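Local atomic coordinates of extracellular solute-binding protein family 1 (Pseudothermotoga lettingae, PDB entry 5CI5), a protein that binds alpha-D-tagatopyranose as the solute-binding component of an ABC transporter, probably capturing sugar outside the membrane for uptake. Residues A[107-110]-A[111-114]; A[355-358]-A[359-363]; A[207-211]-A[212-216]. All blocks are in the same frame, centred on the assembly; numbering follows the deposited sequence.

Contact 1: A[107-110]-A[111-114]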
loop_
_atom_site.group_PDB
_atom_site.type_symbol
_atom_site.label_atom_id
_atom_site.label_comp_id
_atom_site.label_asym_id
_atom_site.label_seq_id
_atom_site.Cartn_x
_atom_site.Cartn_y
_atom_site.Cartn_z
ATOM N N LYS A 107 14.751 -20.841 5.417
ATOM C CA LYS A 107 14.769 -22.032 6.249
ATOM C C LYS A 107 15.845 -21.925 7.336
ATOM O O LYS A 107 15.687 -22.478 8.415
ATOM C CB LYS A 107 14.993 -23.281 5.394
ATOM C CG LYS A 107 14.983 -24.583 6.175
ATOM C CD LYS A 107 13.821 -25.478 5.749
ATOM C CE LYS A 107 13.481 -26.503 6.822
ATOM N NZ LYS A 107 12.003 -26.669 6.966
ATOM N N ASN A 108 16.936 -21.222 7.054
ATOM C CA ASN A 108 18.037 -21.135 8.015
ATOM C C ASN A 108 18.021 -19.845 8.835
ATOM O O ASN A 108 18.904 -19.624 9.651
ATOM C CB ASN A 108 19.383 -21.241 7.301
ATOM C CG ASN A 108 19.663 -22.647 6.787
ATOM O OD1 ASN A 108 19.353 -23.636 7.448
ATOM N ND2 ASN A 108 20.221 -22.736 5.591
ATOM N N TRP A 109 17.045 -18.978 8.597
ATOM C CA TRP A 109 17.026 -17.671 9.261
ATOM C C TRP A 109 16.183 -17.673 10.538
ATOM O O TRP A 109 15.022 -18.088 10.498
ATOM C CB TRP A 109 16.483 -16.609 8.297
ATOM C CG TRP A 109 16.493 -15.214 8.872
ATOM C CD1 TRP A 109 17.532 -14.606 9.518
ATOM C CD2 TRP A 109 15.433 -14.251 8.826
ATOM N NE1 TRP A 109 17.179 -13.328 9.893
ATOM C CE2 TRP A 109 15.899 -13.085 9.472
ATOM C CE3 TRP A 109 14.136 -14.264 8.313
ATOM C CZ2 TRP A 109 15.109 -11.945 9.614
ATOM C CZ3 TRP A 109 13.354 -13.135 8.455
ATOM C CH2 TRP A 109 13.842 -11.994 9.108
ATOM N N GLU A 110 16.768 -17.169 11.637
ATOM C CA GLU A 110 16.081 -17.049 12.943
ATOM C C GLU A 110 14.738 -16.376 12.826
ATOM O O GLU A 110 13.772 -16.767 13.478
ATOM C CB GLU A 110 16.923 -16.228 13.957
ATOM C CG GLU A 110 17.275 -14.771 13.518
ATOM C CD GLU A 110 16.202 -13.681 13.859
ATOM O OE1 GLU A 110 15.310 -13.907 14.707
ATOM O OE2 GLU A 110 16.272 -12.577 13.268
ATOM N N GLY A 111 14.693 -15.362 11.970
ATOM C CA GLY A 111 13.566 -14.462 11.892
ATOM C C GLY A 111 12.327 -14.981 11.182
ATOM O O GLY A 111 11.250 -14.385 11.297
ATOM N N THR A 112 12.456 -16.081 10.449
ATOM C CA THR A 112 11.395 -16.485 9.531
ATOM C C THR A 112 10.060 -16.702 10.247
ATOM O O THR A 112 9.013 -16.263 9.762
ATOM C CB THR A 112 11.832 -17.741 8.770
ATOM O OG1 THR A 112 13.013 -17.411 8.015
ATOM C CG2 THR A 112 10.751 -18.260 7.835
ATOM N N ALA A 113 10.105 -17.376 11.394
ATOM C CA ALA A 113 8.905 -17.692 12.173
ATOM C C ALA A 113 8.258 -16.462 12.807
ATOM O O ALA A 113 7.137 -16.551 13.313
ATOM C CB ALA A 113 9.240 -18.711 13.249
ATOM N N GLN A 114 8.953 -15.324 12.783
ATOM C CA GLN A 114 8.399 -14.057 13.294
ATOM C C GLN A 114 7.637 -13.253 12.229
ATOM O O GLN A 114 6.912 -12.341 12.572
ATOM C CB GLN A 114 9.502 -13.192 13.900
ATOM C CG GLN A 114 9.999 -13.740 15.263
ATOM C CD GLN A 114 8.870 -13.878 16.245
ATOM O OE1 GLN A 114 8.117 -12.934 16.468
ATOM N NE2 GLN A 114 8.708 -15.080 16.811
HETATM O O HOH W 1 12.603 -19.081 12.163
#
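A water molecule bridges the turn between E110 and A113, donating to E110 O at 2.9 Å and accepting from A113 N at 3.1 Å. One residue back on each side of the turn the closure is direct: T112 N reaches W109 O over 3.3 Å in a nearly straight bond (172° at the hydrogen), although the donor stands well above the carbonyl plane. E110 and G111 thus form the corner of a beta turn, and Q114 N bonds to G111 O in the short 3-10 segment that runs through T112 to Q114.

The indole of W109 illustrates how an aromatic ring can back such a corner. With CG anti to the backbone N (chi1 -177°), the ring lies beneath the peptide of G111. G111 CA sits 3.4 Å from the centroid of the six-membered ring, almost on its normal, in a CH-pi contact; G111, having no side chain, can lie flat against this face. T112 OG1 meets the ring at W109 CE3, 3.4 Å away, while its hydroxyl bonds to L106 O in the preceding helix. E110 is bent at chi2, which brings its carboxylate back alongside the G111 backbone, and OE2 forms a salt bridge with R342. The indole also packs on L132 of strand 128-138.

The chemistry implies division of labour where helix 103-108 gives way to the following loop: backbone and water bonds set the curvature, the buried indole holds G111 by dispersion, and the charged end of E110 ties the exposed side to R342.

Contact 2: A[355-358]-A[359-363]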
loop_
_atom_site.group_PDB
_atom_site.type_symbol
_atom_site.label_atom_id
_atom_site.label_comp_id
_atom_site.label_asym_id
_atom_site.label_seq_id
_atom_site.Cartn_x
_atom_site.Cartn_y
_atom_site.Cartn_z
ATOM N N VAL A 355 -3.466 4.242 20.434
ATOM C CA VAL A 355 -4.773 3.725 19.999
ATOM C C VAL A 355 -4.801 3.496 18.502
ATOM O O VAL A 355 -5.460 2.550 18.040
ATOM C CB VAL A 355 -5.960 4.651 20.385
ATOM C CG1 VAL A 355 -5.870 5.998 19.699
ATOM C CG2 VAL A 355 -7.296 3.970 20.045
ATOM N N LYS A 356 -4.075 4.322 17.742
ATOM C CA LYS A 356 -4.012 4.140 16.297
ATOM C C LYS A 356 -3.622 2.710 15.982
ATOM O O LYS A 356 -4.128 2.079 15.066
ATOM C CB LYS A 356 -2.992 5.081 15.629
ATOM C CG LYS A 356 -3.372 6.533 15.630
ATOM C CD LYS A 356 -2.531 7.355 14.629
ATOM C CE LYS A 356 -1.018 7.212 14.829
ATOM N NZ LYS A 356 -0.548 7.864 16.063
ATOM N N TRP A 357 -2.707 2.180 16.765
ATOM C CA TRP A 357 -2.169 0.869 16.431
ATOM C C TRP A 357 -3.079 -0.279 16.875
ATOM O O TRP A 357 -3.052 -1.356 16.276
ATOM C CB TRP A 357 -0.779 0.733 17.022
ATOM C CG TRP A 357 0.172 1.454 16.174
ATOM C CD1 TRP A 357 0.573 2.732 16.305
ATOM C CD2 TRP A 357 0.827 0.942 15.008
ATOM N NE1 TRP A 357 1.457 3.061 15.304
ATOM C CE2 TRP A 357 1.620 1.966 14.492
ATOM C CE3 TRP A 357 0.809 -0.297 14.351
ATOM C CZ2 TRP A 357 2.404 1.804 13.357
ATOM C CZ3 TRP A 357 1.580 -0.454 13.222
ATOM C CH2 TRP A 357 2.371 0.581 12.744
ATOM N N GLN A 358 -3.916 -0.048 17.881
ATOM C CA GLN A 358 -4.860 -1.076 18.292
ATOM C C GLN A 358 -5.752 -1.435 17.129
ATOM O O GLN A 358 -6.013 -2.610 16.854
ATOM C CB GLN A 358 -5.717 -0.611 19.476
ATOM C CG GLN A 358 -6.695 -1.679 19.986
ATOM C CD GLN A 358 -8.102 -1.142 20.187
ATOM O OE1 GLN A 358 -9.027 -1.512 19.455
ATOM N NE2 GLN A 358 -8.272 -0.265 21.179
ATOM N N ILE A 359 -6.204 -0.398 16.439
ATOM C CA ILE A 359 -7.101 -0.549 15.328
ATOM C C ILE A 359 -6.423 -1.296 14.169
ATOM O O ILE A 359 -7.029 -2.128 13.488
ATOM C CB ILE A 359 -7.602 0.858 14.890
ATOM C CG1 ILE A 359 -8.362 1.512 16.060
ATOM C CG2 ILE A 359 -8.471 0.748 13.696
ATOM C CD1 ILE A 359 -8.709 3.019 15.896
ATOM N N ILE A 360 -5.152 -0.997 13.959
ATOM C CA ILE A 360 -4.375 -1.621 12.890
ATOM C C ILE A 360 -4.208 -3.109 13.161
ATOM O O ILE A 360 -4.479 -3.945 12.301
ATOM C CB ILE A 360 -3.012 -0.933 12.744
ATOM C CG1 ILE A 360 -3.207 0.496 12.254
ATOM C CG2 ILE A 360 -2.113 -1.673 11.756
ATOM C CD1 ILE A 360 -1.992 1.399 12.371
ATOM N N PHE A 361 -3.781 -3.437 14.371
ATOM C CA PHE A 361 -3.525 -4.827 14.718
ATOM C C PHE A 361 -4.806 -5.673 14.688
ATOM O O PHE A 361 -4.747 -6.846 14.321
ATOM C CB PHE A 361 -2.851 -4.905 16.089
ATOM C CG PHE A 361 -1.420 -4.396 16.095
ATOM C CD1 PHE A 361 -0.561 -4.639 15.031
ATOM C CD2 PHE A 361 -0.946 -3.667 17.172
ATOM C CE1 PHE A 361 0.737 -4.155 15.039
ATOM C CE2 PHE A 361 0.352 -3.185 17.198
ATOM C CZ PHE A 361 1.195 -3.424 16.128
ATOM N N GLU A 362 -5.953 -5.081 15.053
ATOM C CA GLU A 362 -7.224 -5.785 15.015
ATOM C C GLU A 362 -7.732 -6.007 13.602
ATOM O O GLU A 362 -8.358 -7.019 13.326
ATOM C CB GLU A 362 -8.266 -5.016 15.832
ATOM C CG GLU A 362 -8.126 -5.285 17.298
ATOM C CD GLU A 362 -8.335 -6.766 17.622
ATOM O OE1 GLU A 362 -9.452 -7.285 17.383
ATOM O OE2 GLU A 362 -7.368 -7.410 18.076
ATOM N N THR A 363 -7.437 -5.067 12.708
ATOM C CA THR A 363 -7.953 -5.116 11.339
ATOM C C THR A 363 -7.080 -5.979 10.415
ATOM O O THR A 363 -7.583 -6.704 9.548
ATOM C CB THR A 363 -8.057 -3.688 10.779
ATOM O OG1 THR A 363 -8.953 -2.932 11.601
ATOM C CG2 THR A 363 -8.577 -3.672 9.377
#
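V355 to T363 is one helix whose i to i+4 bonds are weak at I359 N to V355 O and I360 N to K356 O, and sound from the straight 2.9 Å bond of F361 N to W357 O onward. On its buried side, W357 is the hub. I360 CD1 lies over one face of the indole, 3.9 Å from the centroid of the six-membered ring and displaced toward its rim, as a CH-pi contact. F361 meets the same indole at a slant: its CZ is 3.6 Å from W357 CE3, and the planes are inclined at 42°. In F361, CG lies anti to the carbonyl carbon (chi1 -70°), a torsion that carries the ring back along the helix to W357. All three side chains touch M339 of strand 339-340, while F269 meets the indole with its plane nearly perpendicular.

Further along, I359 O accepts both T363 N, at 3.1 Å, and T363 OG1, at 2.8 Å, from opposite faces of its plane. Apolar groups three and four residues apart thus fasten one face of an amphipathic helix to the strand, and a threonine hydroxyl adds a second bond at the last turn.

Contact 3: A[207-211]-A[212-216]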
loop_
_atom_site.group_PDB
_atom_site.type_symbol
_atom_site.label_atom_id
_atom_site.label_comp_id
_atom_site.label_asym_id
_atom_site.label_seq_id
_atom_site.Cartn_x
_atom_site.Cartn_y
_atom_site.Cartn_z
ATOM N N LEU A 207 -12.628 -9.121 -6.246
ATOM C CA LEU A 207 -11.949 -8.729 -7.480
ATOM C C LEU A 207 -11.971 -9.855 -8.519
ATOM O O LEU A 207 -12.529 -9.701 -9.618
ATOM C CB LEU A 207 -10.509 -8.304 -7.172
ATOM C CG LEU A 207 -9.749 -7.708 -8.373
ATOM C CD1 LEU A 207 -10.253 -6.339 -8.759
ATOM C CD2 LEU A 207 -8.269 -7.659 -8.069
ATOM N N LEU A 208 -11.354 -10.980 -8.170
ATOM C CA LEU A 208 -11.424 -12.199 -8.974
ATOM C C LEU A 208 -12.151 -13.299 -8.240
ATOM O O LEU A 208 -12.360 -13.235 -7.018
ATOM C CB LEU A 208 -10.013 -12.679 -9.327
ATOM C CG LEU A 208 -9.000 -11.711 -9.946
ATOM C CD1 LEU A 208 -7.696 -12.482 -10.286
ATOM C CD2 LEU A 208 -9.559 -11.035 -11.190
ATOM N N THR A 209 -12.535 -14.331 -8.991
ATOM C CA THR A 209 -13.049 -15.535 -8.376
ATOM C C THR A 209 -11.962 -16.161 -7.491
ATOM O O THR A 209 -10.780 -15.848 -7.623
ATOM C CB THR A 209 -13.543 -16.541 -9.450
ATOM O OG1 THR A 209 -12.483 -16.881 -10.354
ATOM C CG2 THR A 209 -14.694 -15.920 -10.248
ATOM N N ASP A 210 -12.381 -17.014 -6.561
ATOM C CA ASP A 210 -11.468 -17.574 -5.577
ATOM C C ASP A 210 -10.305 -18.335 -6.191
ATOM O O ASP A 210 -9.221 -18.354 -5.602
ATOM C CB ASP A 210 -12.230 -18.491 -4.622
ATOM C CG ASP A 210 -13.142 -17.725 -3.687
ATOM O OD1 ASP A 210 -13.033 -16.479 -3.632
ATOM O OD2 ASP A 210 -13.963 -18.369 -3.003
ATOM N N ASP A 211 -10.510 -18.944 -7.360
ATOM C CA ASP A 211 -9.445 -19.683 -8.025
ATOM C C ASP A 211 -8.671 -18.812 -9.035
ATOM O O ASP A 211 -7.881 -19.334 -9.826
ATOM C CB ASP A 211 -10.004 -20.948 -8.726
ATOM C CG ASP A 211 -10.899 -20.644 -9.936
ATOM O OD1 ASP A 211 -11.091 -19.470 -10.324
ATOM O OD2 ASP A 211 -11.421 -21.611 -10.529
ATOM N N TYR A 212 -8.907 -17.494 -8.998
ATOM C CA TYR A 212 -8.218 -16.520 -9.868
ATOM C C TYR A 212 -8.445 -16.661 -11.361
ATOM O O TYR A 212 -7.719 -16.053 -12.143
ATOM C CB TYR A 212 -6.710 -16.575 -9.680
ATOM C CG TYR A 212 -6.265 -16.614 -8.273
ATOM C CD1 TYR A 212 -6.708 -15.674 -7.354
ATOM C CD2 TYR A 212 -5.376 -17.592 -7.846
ATOM C CE1 TYR A 212 -6.292 -15.706 -6.050
ATOM C CE2 TYR A 212 -4.954 -17.630 -6.540
ATOM C CZ TYR A 212 -5.417 -16.684 -5.650
ATOM O OH TYR A 212 -4.996 -16.732 -4.345
ATOM N N SER A 213 -9.410 -17.467 -11.775
ATOM C CA SER A 213 -9.567 -17.750 -13.192
ATOM C C SER A 213 -10.328 -16.677 -13.966
ATOM O O SER A 213 -10.203 -16.577 -15.195
ATOM C CB SER A 213 -10.270 -19.101 -13.368
ATOM O OG SER A 213 -11.612 -19.071 -12.943
ATOM N N LYS A 214 -11.074 -15.847 -13.237
ATOM C CA LYS A 214 -12.121 -15.034 -13.812
ATOM C C LYS A 214 -12.301 -13.748 -12.991
ATOM O O LYS A 214 -12.134 -13.761 -11.775
ATOM C CB LYS A 214 -13.430 -15.852 -13.839
ATOM C CG LYS A 214 -14.674 -15.158 -14.345
ATOM C CD LYS A 214 -15.860 -16.133 -14.390
ATOM C CE LYS A 214 -17.206 -15.427 -14.479
ATOM N NZ LYS A 214 -17.482 -14.576 -13.269
ATOM N N ALA A 215 -12.653 -12.657 -13.657
ATOM C CA ALA A 215 -13.089 -11.453 -12.961
ATOM C C ALA A 215 -14.384 -11.701 -12.213
ATOM O O ALA A 215 -15.273 -12.425 -12.679
ATOM C CB ALA A 215 -13.255 -10.300 -13.932
ATOM N N ALA A 216 -14.498 -11.084 -11.051
ATOM C CA ALA A 216 -15.687 -11.230 -10.215
ATOM C C ALA A 216 -16.326 -9.871 -9.921
ATOM O O ALA A 216 -17.438 -9.811 -9.402
ATOM C CB ALA A 216 -15.343 -11.946 -8.919
#
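T209 lays its methyl against the K214 side chain, CG2 to CB 3.8 Å, the two crossing at about a right angle. Behind them the main chains are joined by T209 N to K214 O, 2.9 Å long. A216 N to L207 O closes the next rung at 2.8 Å, and between these bonds L208 and A215 form a non-hydrogen-bonded bridge. The result is a short beta-hairpin-like loop between helices 190-202 and 220-234, reversed by a type I turn from T209 to Y212, with Y212 itself in the left-handed region (phi 63°).

D211 OD1 organises the reversal by accepting three donors. T209 OG1 meets D211 OD1 nearly head-on at 2.9 Å. S213 OG comes to D211 OD1 from the syn side at 2.7 Å, and S213 N, above the carboxylate plane, completes an Asx turn. In D211, CG is tucked between the backbone N and the carbonyl carbon (chi1 69°), which turns the carboxylate inward to these groups. The Y212 ring folds back so that D210 O lies over the centre of one face, 3.9 Å above it. On the buried side L208 packs on V408 and L412 of helix 397-413, while A215 N bonds to N409 OD1 of that helix.

From the N terminus the chain meets contact 1, then contact 3, then contact 2; the three follow in series, none nested in or crossing another. Contact 1 closes the turn that leaves helix 103-108 and leads toward strand 124-125. Contact 3 closes the loop joining helices 190-202 and 220-234 and sets it against helices 376-391 and 397-413. Contact 2 closes no loop but knits helix 355-363. Contacts 1 and 2, with centres about 25 Å apart, both lean on the mixed sheet, through strands 128-138 and 339-340, which pair with each other. The side chains of W357 and L207 lie about 10 and 12 Å from the bound tagatose.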